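Local coordinates for putative secreted cellulose binding protein (Streptomyces coelicolor, PDB 4OY7) that catalyses, as a copper-dependent lytic polysaccharide monooxygenase, the oxidative cleavage of glycosidic bonds in cellulose, this chain being its catalytic domain without the cellulose-binding module, at residues H110-F114 and T139-P143; S105-A109 and Q145-T151; R10-C14 and W89-H93; H1-M5 and E183-S187. One frame throughout, in Å; residues are numbered along the deposited sequence.

Contact 1: residues H110-F114 and T139-P143; sequences HPGDF and TVTNP. With CU (copper (II) ion), chain I.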
loop_
_atom_site.group_PDB
_atom_site.type_symbol
_atom_site.label_atom_id
_atom_site.label_comp_id
_atom_site.label_asym_id
_atom_site.label_seq_id
_atom_site.Cartn_x
_atom_site.Cartn_y
_atom_site.Cartn_z
ATOM N N HIS A 110 6.039 -2.691 -15.100
ATOM C CA HIS A 110 4.976 -2.508 -16.069
ATOM C C HIS A 110 4.816 -1.019 -16.363
ATOM O O HIS A 110 4.979 -0.195 -15.464
ATOM C CB HIS A 110 3.634 -3.017 -15.519
ATOM C CG HIS A 110 3.649 -4.435 -15.040
ATOM N ND1 HIS A 110 3.754 -5.515 -15.892
ATOM C CD2 HIS A 110 3.560 -4.948 -13.792
ATOM C CE1 HIS A 110 3.726 -6.632 -15.194
ATOM N NE2 HIS A 110 3.644 -6.317 -13.915
ATOM N N PRO A 111 4.412 -0.675 -17.599
ATOM C CA PRO A 111 4.036 0.702 -17.885
ATOM C C PRO A 111 2.648 1.080 -17.283
ATOM O O PRO A 111 1.787 0.231 -17.122
ATOM C CB PRO A 111 3.979 0.721 -19.408
ATOM C CG PRO A 111 3.521 -0.656 -19.766
ATOM C CD PRO A 111 4.167 -1.566 -18.746
ATOM N N GLY A 112 2.460 2.348 -16.914
ATOM C CA GLY A 112 1.188 2.804 -16.345
ATOM C C GLY A 112 1.320 3.967 -15.378
ATOM O O GLY A 112 2.394 4.607 -15.288
ATOM N N ASP A 113 0.205 4.245 -14.698
ATOM C CA ASP A 113 0.043 5.360 -13.754
ATOM C C ASP A 113 -0.052 4.845 -12.342
ATOM O O ASP A 113 -0.710 3.810 -12.069
ATOM C CB ASP A 113 -1.274 6.120 -13.985
ATOM C CG ASP A 113 -1.319 6.903 -15.247
ATOM O OD1 ASP A 113 -0.285 7.108 -15.878
ATOM O OD2 ASP A 113 -2.447 7.332 -15.591
ATOM N N PHE A 114 0.522 5.597 -11.413
ATOM C CA PHE A 114 0.276 5.422 -10.009
ATOM C C PHE A 114 -0.676 6.507 -9.530
ATOM O O PHE A 114 -0.347 7.708 -9.552
ATOM C CB PHE A 114 1.595 5.488 -9.260
ATOM C CG PHE A 114 2.521 4.367 -9.591
ATOM C CD1 PHE A 114 3.433 4.474 -10.629
ATOM C CD2 PHE A 114 2.487 3.191 -8.858
ATOM C CE1 PHE A 114 4.297 3.429 -10.949
ATOM C CE2 PHE A 114 3.331 2.138 -9.176
ATOM C CZ PHE A 114 4.244 2.249 -10.213
ATOM N N THR A 139 -1.219 11.883 -9.546
ATOM C CA THR A 139 -1.100 10.726 -10.439
ATOM C C THR A 139 0.262 10.805 -11.069
ATOM O O THR A 139 0.619 11.864 -11.540
ATOM C CB THR A 139 -2.211 10.622 -11.513
ATOM O OG1 THR A 139 -3.494 10.618 -10.866
ATOM C CG2 THR A 139 -2.093 9.345 -12.313
ATOM N N VAL A 140 1.028 9.711 -11.027
ATOM C CA VAL A 140 2.411 9.677 -11.515
ATOM C C VAL A 140 2.482 8.724 -12.691
ATOM O O VAL A 140 2.327 7.508 -12.533
ATOM C CB VAL A 140 3.383 9.197 -10.413
ATOM C CG1 VAL A 140 4.830 9.236 -10.895
ATOM C CG2 VAL A 140 3.178 10.051 -9.180
ATOM N N THR A 141 2.748 9.272 -13.872
ATOM C CA THR A 141 2.755 8.483 -15.089
ATOM C C THR A 141 4.166 8.001 -15.400
ATOM O O THR A 141 5.079 8.813 -15.607
ATOM C CB THR A 141 2.152 9.294 -16.254
ATOM O OG1 THR A 141 0.814 9.714 -15.905
ATOM C CG2 THR A 141 2.146 8.454 -17.530
ATOM N N ASN A 142 4.353 6.681 -15.449
ATOM C CA ASN A 142 5.642 6.083 -15.838
ATOM C C ASN A 142 6.872 6.714 -15.166
ATOM O O ASN A 142 7.789 7.223 -15.836
ATOM C CB ASN A 142 5.768 6.114 -17.359
ATOM C CG ASN A 142 4.872 5.114 -18.020
ATOM O OD1 ASN A 142 4.821 3.960 -17.595
ATOM N ND2 ASN A 142 4.168 5.534 -19.066
ATOM N N PRO A 143 6.893 6.693 -13.814
ATOM C CA PRO A 143 8.059 7.195 -13.107
ATOM C C PRO A 143 9.274 6.319 -13.361
ATOM O O PRO A 143 9.124 5.165 -13.770
ATOM C CB PRO A 143 7.635 7.111 -11.633
ATOM C CG PRO A 143 6.694 5.982 -11.611
ATOM C CD PRO A 143 5.927 6.072 -12.907
HETATM CU CU CU I . 3.367 -7.861 -12.123
HETATM O O HOH W 1 2.097 -8.610 -13.133
#

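Contact 2: residues S105-A109 and Q145-T151; sequences SNWAA and QQGSPGT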
loop_
_atom_site.group_PDB
_atom_site.type_symbol
_atom_site.label_atom_id
_atom_site.label_comp_id
_atom_site.label_asym_id
_atom_site.label_seq_id
_atom_site.Cartn_x
_atom_site.Cartn_y
_atom_site.Cartn_z
ATOM N N SER A 105 7.628 -0.753 -5.181
ATOM C CA SER A 105 8.342 -1.929 -5.658
ATOM C C SER A 105 8.194 -2.144 -7.150
ATOM O O SER A 105 7.121 -2.038 -7.673
ATOM C CB SER A 105 7.841 -3.183 -4.932
ATOM O OG SER A 105 8.371 -4.365 -5.504
ATOM N N ASN A 106 9.305 -2.484 -7.817
ATOM C CA ASN A 106 9.244 -2.944 -9.214
ATOM C C ASN A 106 9.541 -4.440 -9.305
ATOM O O ASN A 106 10.319 -4.872 -10.155
ATOM C CB ASN A 106 10.199 -2.154 -10.120
ATOM C CG ASN A 106 11.646 -2.347 -9.756
ATOM O OD1 ASN A 106 11.956 -2.985 -8.754
ATOM N ND2 ASN A 106 12.540 -1.770 -10.543
ATOM N N TRP A 107 8.936 -5.231 -8.414
ATOM C CA TRP A 107 9.230 -6.665 -8.403
ATOM C C TRP A 107 9.006 -7.281 -9.793
ATOM O O TRP A 107 9.808 -8.096 -10.241
ATOM C CB TRP A 107 8.427 -7.400 -7.307
ATOM C CG TRP A 107 8.930 -8.809 -7.078
ATOM C CD1 TRP A 107 8.293 -9.974 -7.421
ATOM C CD2 TRP A 107 10.193 -9.200 -6.511
ATOM N NE1 TRP A 107 9.068 -11.058 -7.069
ATOM C CE2 TRP A 107 10.248 -10.612 -6.536
ATOM C CE3 TRP A 107 11.293 -8.491 -5.989
ATOM C CZ2 TRP A 107 11.357 -11.334 -6.054
ATOM C CZ3 TRP A 107 12.396 -9.209 -5.528
ATOM C CH2 TRP A 107 12.413 -10.618 -5.552
ATOM N N ALA A 108 7.911 -6.910 -10.459
ATOM C CA ALA A 108 7.837 -7.021 -11.924
ATOM C C ALA A 108 7.371 -5.685 -12.438
ATOM O O ALA A 108 6.455 -5.109 -11.896
ATOM C CB ALA A 108 6.929 -8.154 -12.385
ATOM N N ALA A 109 8.049 -5.170 -13.451
ATOM C CA ALA A 109 7.810 -3.817 -13.921
ATOM C C ALA A 109 6.752 -3.805 -15.024
ATOM O O ALA A 109 6.643 -4.741 -15.824
ATOM C CB ALA A 109 9.100 -3.220 -14.455
ATOM N N GLN A 145 12.926 4.151 -12.518
ATOM C CA GLN A 145 13.239 3.024 -11.635
ATOM C C GLN A 145 14.677 3.079 -11.148
ATOM O O GLN A 145 15.567 3.520 -11.880
ATOM C CB GLN A 145 12.995 1.697 -12.362
ATOM C CG GLN A 145 11.517 1.348 -12.555
ATOM C CD GLN A 145 11.333 0.179 -13.513
ATOM O OE1 GLN A 145 11.761 -0.933 -13.234
ATOM N NE2 GLN A 145 10.710 0.438 -14.661
ATOM N N GLN A 146 14.891 2.640 -9.913
ATOM C CA GLN A 146 16.240 2.463 -9.337
ATOM C C GLN A 146 16.335 0.994 -8.931
ATOM O O GLN A 146 15.513 0.514 -8.147
ATOM C CB GLN A 146 16.380 3.393 -8.127
ATOM C CG GLN A 146 17.616 3.219 -7.256
ATOM C CD GLN A 146 18.790 4.009 -7.775
ATOM O OE1 GLN A 146 18.774 5.240 -7.791
ATOM N NE2 GLN A 146 19.798 3.314 -8.224
ATOM N N GLY A 147 17.310 0.271 -9.475
ATOM C CA GLY A 147 17.389 -1.176 -9.261
ATOM C C GLY A 147 16.612 -1.917 -10.336
ATOM O O GLY A 147 15.572 -1.449 -10.811
ATOM N N SER A 148 17.144 -3.059 -10.757
ATOM C CA SER A 148 16.503 -3.846 -11.795
ATOM C C SER A 148 15.222 -4.488 -11.267
ATOM O O SER A 148 15.139 -4.844 -10.086
ATOM C CB SER A 148 17.461 -4.920 -12.309
ATOM O OG SER A 148 18.575 -4.328 -12.954
ATOM N N PRO A 149 14.217 -4.652 -12.141
ATOM C CA PRO A 149 13.030 -5.365 -11.712
ATOM C C PRO A 149 13.360 -6.743 -11.171
ATOM O O PRO A 149 14.275 -7.408 -11.669
ATOM C CB PRO A 149 12.197 -5.474 -12.993
ATOM C CG PRO A 149 12.648 -4.335 -13.838
ATOM C CD PRO A 149 14.095 -4.147 -13.519
ATOM N N GLY A 150 12.651 -7.158 -10.135
ATOM C CA GLY A 150 12.840 -8.473 -9.547
ATOM C C GLY A 150 14.075 -8.639 -8.675
ATOM O O GLY A 150 14.420 -9.756 -8.310
ATOM N N THR A 151 14.753 -7.539 -8.359
ATOM C CA THR A 151 15.889 -7.551 -7.421
ATOM C C THR A 151 15.475 -6.919 -6.102
ATOM O O THR A 151 14.612 -6.026 -6.066
ATOM C CB THR A 151 17.116 -6.808 -7.987
ATOM O OG1 THR A 151 16.823 -5.420 -8.176
ATOM C CG2 THR A 151 17.541 -7.413 -9.330
HETATM O O HOH W 2 12.172 -5.451 -7.380
#

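Contact 3: residues R10-C14 and W89-H93; sequences RTYLC and WPRTH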
loop_
_atom_site.group_PDB
_atom_site.type_symbol
_atom_site.label_atom_id
_atom_site.label_comp_id
_atom_site.label_asym_id
_atom_site.label_seq_id
_atom_site.Cartn_x
_atom_site.Cartn_y
_atom_site.Cartn_z
ATOM N N ARG A 10 1.011 -2.071 3.961
ATOM C CA ARG A 10 0.817 -3.014 5.086
ATOM C C ARG A 10 1.554 -4.329 4.878
ATOM O O ARG A 10 2.242 -4.821 5.790
ATOM C CB ARG A 10 -0.663 -3.278 5.316
ATOM C CG ARG A 10 -1.385 -2.079 5.895
ATOM C CD ARG A 10 -2.873 -2.291 6.123
ATOM N NE ARG A 10 -3.367 -1.146 6.876
ATOM C CZ ARG A 10 -4.631 -0.904 7.169
ATOM N NH1 ARG A 10 -5.582 -1.739 6.760
ATOM N NH2 ARG A 10 -4.944 0.190 7.863
ATOM N N THR A 11 1.396 -4.918 3.701
ATOM C CA THR A 11 2.083 -6.182 3.450
ATOM C C THR A 11 3.613 -6.027 3.452
ATOM O O THR A 11 4.333 -6.909 3.899
ATOM C CB THR A 11 1.641 -6.877 2.164
ATOM O OG1 THR A 11 1.839 -6.012 1.038
ATOM C CG2 THR A 11 0.182 -7.349 2.269
ATOM N N TYR A 12 4.108 -4.906 2.946
ATOM C CA TYR A 12 5.542 -4.693 2.894
ATOM C C TYR A 12 6.117 -4.478 4.287
ATOM O O TYR A 12 7.067 -5.103 4.666
ATOM C CB TYR A 12 5.889 -3.525 1.959
ATOM C CG TYR A 12 7.366 -3.274 1.862
ATOM C CD1 TYR A 12 8.221 -4.221 1.299
ATOM C CD2 TYR A 12 7.926 -2.105 2.377
ATOM C CE1 TYR A 12 9.593 -3.992 1.205
ATOM C CE2 TYR A 12 9.286 -1.879 2.282
ATOM C CZ TYR A 12 10.117 -2.821 1.716
ATOM O OH TYR A 12 11.499 -2.564 1.652
ATOM N N LEU A 13 5.503 -3.595 5.058
ATOM C CA LEU A 13 5.996 -3.363 6.420
ATOM C C LEU A 13 5.843 -4.603 7.276
ATOM O O LEU A 13 6.663 -4.848 8.137
ATOM C CB LEU A 13 5.315 -2.179 7.076
ATOM C CG LEU A 13 5.600 -0.804 6.462
ATOM C CD1 LEU A 13 4.959 0.310 7.262
ATOM C CD2 LEU A 13 7.096 -0.541 6.301
ATOM N N CYS A 14 4.781 -5.365 7.062
ATOM C CA CYS A 14 4.608 -6.547 7.867
ATOM C C CYS A 14 5.653 -7.607 7.522
ATOM O O CYS A 14 6.190 -8.287 8.413
ATOM C CB CYS A 14 3.191 -7.085 7.780
ATOM S SG CYS A 14 2.006 -6.171 8.823
ATOM N N TRP A 89 -1.366 -1.056 13.268
ATOM C CA TRP A 89 -0.497 -1.452 12.171
ATOM C C TRP A 89 0.812 -0.654 12.243
ATOM O O TRP A 89 0.847 0.428 12.851
ATOM C CB TRP A 89 -1.146 -1.151 10.823
ATOM C CG TRP A 89 -2.302 -2.002 10.416
ATOM C CD1 TRP A 89 -3.639 -1.689 10.501
ATOM C CD2 TRP A 89 -2.243 -3.293 9.795
ATOM N NE1 TRP A 89 -4.396 -2.703 9.988
ATOM C CE2 TRP A 89 -3.575 -3.715 9.571
ATOM C CE3 TRP A 89 -1.201 -4.155 9.455
ATOM C CZ2 TRP A 89 -3.885 -4.941 8.943
ATOM C CZ3 TRP A 89 -1.504 -5.361 8.853
ATOM C CH2 TRP A 89 -2.855 -5.772 8.636
ATOM N N PRO A 90 1.899 -1.194 11.673
ATOM C CA PRO A 90 3.100 -0.385 11.562
ATOM C C PRO A 90 2.827 0.854 10.746
ATOM O O PRO A 90 2.007 0.810 9.866
ATOM C CB PRO A 90 4.075 -1.304 10.805
ATOM C CG PRO A 90 3.549 -2.670 10.977
ATOM C CD PRO A 90 2.063 -2.516 11.058
ATOM N N ARG A 91 3.513 1.955 11.017
ATOM C CA ARG A 91 3.244 3.159 10.266
ATOM C C ARG A 91 4.499 3.984 10.059
ATOM O O ARG A 91 5.469 3.886 10.809
ATOM C CB ARG A 91 2.170 4.020 10.930
ATOM C CG ARG A 91 2.533 4.692 12.256
ATOM C CD ARG A 91 1.317 5.313 12.969
ATOM N NE ARG A 91 0.320 4.266 13.181
ATOM C CZ ARG A 91 -0.787 4.094 12.459
ATOM N NH1 ARG A 91 -1.535 3.023 12.675
ATOM N NH2 ARG A 91 -1.167 4.964 11.527
ATOM N N THR A 92 4.420 4.833 9.054
ATOM C CA THR A 92 5.476 5.768 8.719
ATOM C C THR A 92 5.128 7.150 9.269
ATOM O O THR A 92 4.028 7.659 9.048
ATOM C CB THR A 92 5.655 5.850 7.205
ATOM O OG1 THR A 92 5.925 4.539 6.684
ATOM C CG2 THR A 92 6.843 6.769 6.840
ATOM N N HIS A 93 6.101 7.736 9.956
ATOM C CA HIS A 93 5.941 9.050 10.556
ATOM C C HIS A 93 6.310 10.106 9.524
ATOM O O HIS A 93 7.414 10.072 8.960
ATOM C CB HIS A 93 6.813 9.131 11.823
ATOM C CG HIS A 93 6.353 8.199 12.898
ATOM N ND1 HIS A 93 5.762 8.642 14.064
ATOM C CD2 HIS A 93 6.371 6.846 12.974
ATOM C CE1 HIS A 93 5.431 7.599 14.809
ATOM N NE2 HIS A 93 5.776 6.498 14.164
#

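Contact 4: residues H1-M5 and E183-S187; sequences HGVAM and ENFFS. With CU (copper (II) ion), chain I.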
loop_
_atom_site.group_PDB
_atom_site.type_symbol
_atom_site.label_atom_id
_atom_site.label_comp_id
_atom_site.label_asym_id
_atom_site.label_seq_id
_atom_site.Cartn_x
_atom_site.Cartn_y
_atom_site.Cartn_z
ATOM N N HIS A 1 3.978 -6.394 -10.548
ATOM C CA HIS A 1 4.040 -6.826 -9.125
ATOM C C HIS A 1 4.779 -5.794 -8.323
ATOM O O HIS A 1 5.962 -5.484 -8.606
ATOM C CB HIS A 1 4.677 -8.206 -8.981
ATOM C CG HIS A 1 3.741 -9.324 -9.310
ATOM N ND1 HIS A 1 3.012 -9.354 -10.477
ATOM C CD2 HIS A 1 3.412 -10.450 -8.634
ATOM C CE1 HIS A 1 2.286 -10.457 -10.517
ATOM N NE2 HIS A 1 2.515 -11.144 -9.417
ATOM N N GLY A 2 4.073 -5.269 -7.325
ATOM C CA GLY A 2 4.618 -4.307 -6.392
ATOM C C GLY A 2 3.525 -3.611 -5.604
ATOM O O GLY A 2 2.390 -3.476 -6.078
ATOM N N VAL A 3 3.907 -3.195 -4.403
ATOM C CA VAL A 3 3.172 -2.260 -3.581
ATOM C C VAL A 3 4.181 -1.215 -3.058
ATOM O O VAL A 3 5.400 -1.346 -3.280
ATOM C CB VAL A 3 2.478 -2.961 -2.399
ATOM C CG1 VAL A 3 1.331 -3.851 -2.891
ATOM C CG2 VAL A 3 3.486 -3.714 -1.534
ATOM N N ALA A 4 3.674 -0.184 -2.384
ATOM C CA ALA A 4 4.484 0.886 -1.912
ATOM C C ALA A 4 5.523 0.370 -0.901
ATOM O O ALA A 4 5.205 -0.460 -0.034
ATOM C CB ALA A 4 3.634 1.961 -1.271
ATOM N N MET A 5 6.764 0.856 -1.048
ATOM C CA MET A 5 7.820 0.560 -0.084
ATOM C C MET A 5 8.152 1.719 0.865
ATOM O O MET A 5 8.616 1.499 1.986
ATOM C CB MET A 5 9.095 0.122 -0.823
ATOM C CG MET A 5 8.911 -1.136 -1.669
ATOM S SD MET A 5 10.299 -1.410 -2.792
ATOM C CE MET A 5 11.494 -1.782 -1.530
ATOM N N GLU A 183 -4.807 -5.752 -15.477
ATOM C CA GLU A 183 -4.275 -5.994 -14.138
ATOM C C GLU A 183 -3.845 -4.689 -13.484
ATOM O O GLU A 183 -3.152 -3.869 -14.109
ATOM C CB GLU A 183 -3.109 -6.963 -14.193
ATOM C CG GLU A 183 -2.547 -7.358 -12.834
ATOM C CD GLU A 183 -1.320 -8.235 -12.990
ATOM O OE1 GLU A 183 -0.340 -7.726 -13.552
ATOM O OE2 GLU A 183 -1.356 -9.420 -12.600
ATOM N N ASN A 184 -4.298 -4.483 -12.245
ATOM C CA ASN A 184 -3.907 -3.346 -11.431
ATOM C C ASN A 184 -3.432 -3.856 -10.050
ATOM O O ASN A 184 -3.876 -4.912 -9.589
ATOM C CB ASN A 184 -5.126 -2.433 -11.175
ATOM C CG ASN A 184 -5.661 -1.679 -12.393
ATOM O OD1 ASN A 184 -6.645 -0.937 -12.209
ATOM N ND2 ASN A 184 -5.053 -1.801 -13.588
ATOM N N PHE A 185 -2.638 -3.045 -9.359
ATOM C CA PHE A 185 -2.139 -3.325 -8.000
ATOM C C PHE A 185 -2.706 -2.328 -6.988
ATOM O O PHE A 185 -3.011 -1.189 -7.322
ATOM C CB PHE A 185 -0.610 -3.332 -8.019
ATOM C CG PHE A 185 -0.064 -4.452 -8.848
ATOM C CD1 PHE A 185 0.004 -4.367 -10.225
ATOM C CD2 PHE A 185 0.227 -5.649 -8.237
ATOM C CE1 PHE A 185 0.444 -5.451 -10.969
ATOM C CE2 PHE A 185 0.661 -6.731 -8.963
ATOM C CZ PHE A 185 0.750 -6.631 -10.323
ATOM N N PHE A 186 -2.830 -2.774 -5.746
ATOM C CA PHE A 186 -3.528 -2.028 -4.725
ATOM C C PHE A 186 -2.655 -1.948 -3.484
ATOM O O PHE A 186 -2.200 -2.971 -2.976
ATOM C CB PHE A 186 -4.862 -2.722 -4.402
ATOM C CG PHE A 186 -5.857 -2.629 -5.535
ATOM C CD1 PHE A 186 -5.765 -3.475 -6.622
ATOM C CD2 PHE A 186 -6.861 -1.643 -5.539
ATOM C CE1 PHE A 186 -6.615 -3.346 -7.712
ATOM C CE2 PHE A 186 -7.719 -1.524 -6.635
ATOM C CZ PHE A 186 -7.588 -2.376 -7.716
ATOM N N SER A 187 -2.396 -0.723 -3.048
ATOM C CA SER A 187 -1.428 -0.493 -1.980
ATOM C C SER A 187 -1.948 0.400 -0.899
ATOM O O SER A 187 -2.383 1.491 -1.197
ATOM C CB SER A 187 -0.179 0.156 -2.572
ATOM O OG SER A 187 0.803 0.437 -1.585
HETATM CU CU CU I . 3.367 -7.861 -12.123
HETATM O O HOH W 1 2.097 -8.610 -13.133
#

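Contact 1: residues H110-F114 and T139-P143
Asp113 holds CG beside its own backbone N (chi1 -69°) and Thr141 places OG1 in the same way (chi1 -57°), which lays the two side chains alongside each other, pointing the same way from adjacent strands. The Thr141 hydroxyl donates to the carboxylate, OG1 to OD1 of Asp113 at 2.8 Å, arriving from above the carboxylate plane. Thr139 CG2 covers the stem of the same aspartate, 3.7 Å from Asp113 CB.

The other face of the sheet is apolar. There the buried Phe114 crosses Pro143 at about a right angle, with Phe114 CE1 3.6 Å from Pro143 CG, and Trp176 stacks on the phenylalanine ring. Between the faces runs regular antiparallel pairing of strands 112-119 and 134-141 in the beta-sandwich. Asp113 and Thr141 form a non-hydrogen-bonded pair; Phe114 and Val140 form a hydrogen-bonded one, Phe114 N to Val140 O at 2.9 Å and Val140 N to Phe114 O at 2.8 Å.

Where the second strand ends, Asn142 continues the pairing with both backbone and side chain. Its N donates to Gly112 O at 2.9 Å, while its OD1 accepts from Gly112 N at 2.9 Å, the donor standing 37° out of the amide carbonyl plane. One residue thereby satisfies both polar atoms of a buried glycine. His110, two residues before that glycine, binds copper through NE2 at 2.4 Å, so the paired bonds at Gly112 probably hold in place the chain leading from the metal ligand into the sheet.

Contact 2: residues S105-A109 and Q145-T151
Asn106 turns its side chain toward the segment 145-151, and its amide nitrogen finds two acceptors there. ND2 of Asn106 donates to Gln145 OE1 at 2.9 Å and to Gly147 O at 3.1 Å, so both N-H bonds are used. The glutamine oxygen receives its bond in the carbonyl plane, on a lone pair, although the two side-chain amides stand 85° apart; the Gly147 carbonyl is instead approached from above its plane. Asn106 places CG between its backbone N and carbonyl carbon (chi1 64°), and this rotamer carries the amide across to the facing segment.

The other end of the amide is satisfied by water 2, which donates to Asn106 OD1 at 2.8 Å and to Thr151 O at 2.8 Å. The Asn106 carbonyl is matched too, its O taking the N-H of Gly150 N at 3.3 Å. Around that glycine the chain makes a type II beta turn from Ser148 to Thr151, with Gly150 at the third position at positive phi. Ser148 O accepts twice across the turn, from Thr151 N and, at 2.6 Å, from Thr151 OG1.

Apolar contacts flank this polar core: Gly150 CA sits over the Trp107 six-membered ring, 4.1 Å from its centroid, in a CH-pi contact, and Ala109 CB meets Pro149 CG at 3.8 Å. Phe48 stacks on the same tryptophan. Asn106 thus joins the loop before His110 to strand 145-146 and the turn that follows it, beside the copper site of an AA10 monooxygenase, where the 105-109 segment leads directly into the second copper-binding histidine.

Contact 3: residues R10-C14 and W89-H93
Arg10 and Trp89 form a stacked cation-pi pair that joins the first turn of helix 10-18 to the chain entering edge strand 92-94 of the beta-sandwich. The arginine leaves the helix with CG beside its backbone N (chi1 -71°) and then runs fully extended from CG to NE, which stretches it over one face of the indole. The arginine chain runs transverse to the tryptophan side chain, yet their flat groups nearly coincide in orientation: guanidinium and ring planes differ by 10°. Arg10 CZ lies 3.4 Å from Trp89 NE1, over the five-membered ring, while the methylene Arg10 CD rests over the six-membered ring of Trp89, 3.8 Å from its centroid, as a CH-pi contact. Charge and aliphatic chain thus share one aromatic face.

The rotation of the guanidinium is fixed from outside the pair, since NE makes a salt bridge with Asp190 and NH1 donates to Tyr82 O. Trp89 NE1 in turn donates to Ala84 O, which anchors the ring beneath the arginine.

One helical turn on, Leu13 covers the proline that follows the tryptophan. Leu13 and Pro90 run antiparallel to one another, with Leu13 CD1 4.0 Å from Pro90 CB, and the same Leu13 methyl lies 4.4 Å from Thr92 OG1. Cys14, linked to Cys32 in a disulfide, brings helix 30-39 to the same place. Its sulfur comes to the indole from the rim, in the plane of the ring and not over a face, with Cys14 SG 3.6 Å from Trp89 CZ3.

Contact 4: residues H1-M5 and E183-S187
His1 and Phe185 meet at a slant, their rings inclined at 58° with centroids 5.3 Å apart. Phe185 CE2 lies over one face of the imidazole, while Phe185 CZ comes up to the amino terminus, 3.2 Å from His1 N. That same Phe185 CZ stands 3.4 Å from the copper ion: the phenylalanine presses on the metal site without supplying a ligand.

The site is the histidine brace of the lytic polysaccharide monooxygenases. His1 binds copper twice, through N at 2.2 Å and ND1 at 2.2 Å, and His110 completes the set of protein ligands. Chi1 of -79° places the His1 ring beside the amino group, where ND1 and N can both reach the metal.

Glu183 reaches out in an extended chain, CG anti to the backbone N (chi1 -176°), and accepts a hydrogen bond at OE1 from water 1, which is itself bound to copper. Arg178 forms a salt bridge with the same oxygen. Farther along the strand, Ser187 turns its hydroxyl to the chain of the opposing segment, where Ser187 OG accepts the N-H of Ala4 N at 3.0 Å.

In the fold
Contacts 1, 2 and 4 gather round the copper ion, whereas contact 3 lies on the other side of the chain's centre from contact 1, about 23 Å away between centres. Contacts 1 and 4, with centres about 11 Å apart, each contribute a histidine to the metal, with His110 NE2 3.4 Å from His1 N, and both include water 1. Contact 2, its centre about 12 Å from that of contact 4, adjoins contact 1 in sequence and meets the N-terminal ligand through a probable hydrogen bond, Ala108 N to His1 O at 3.0 Å. Contact 3 touches contact 4 away from the metal, Tyr12 OH lying 3.3 Å from Met5 CE; helix 10-18 follows strand 4-6.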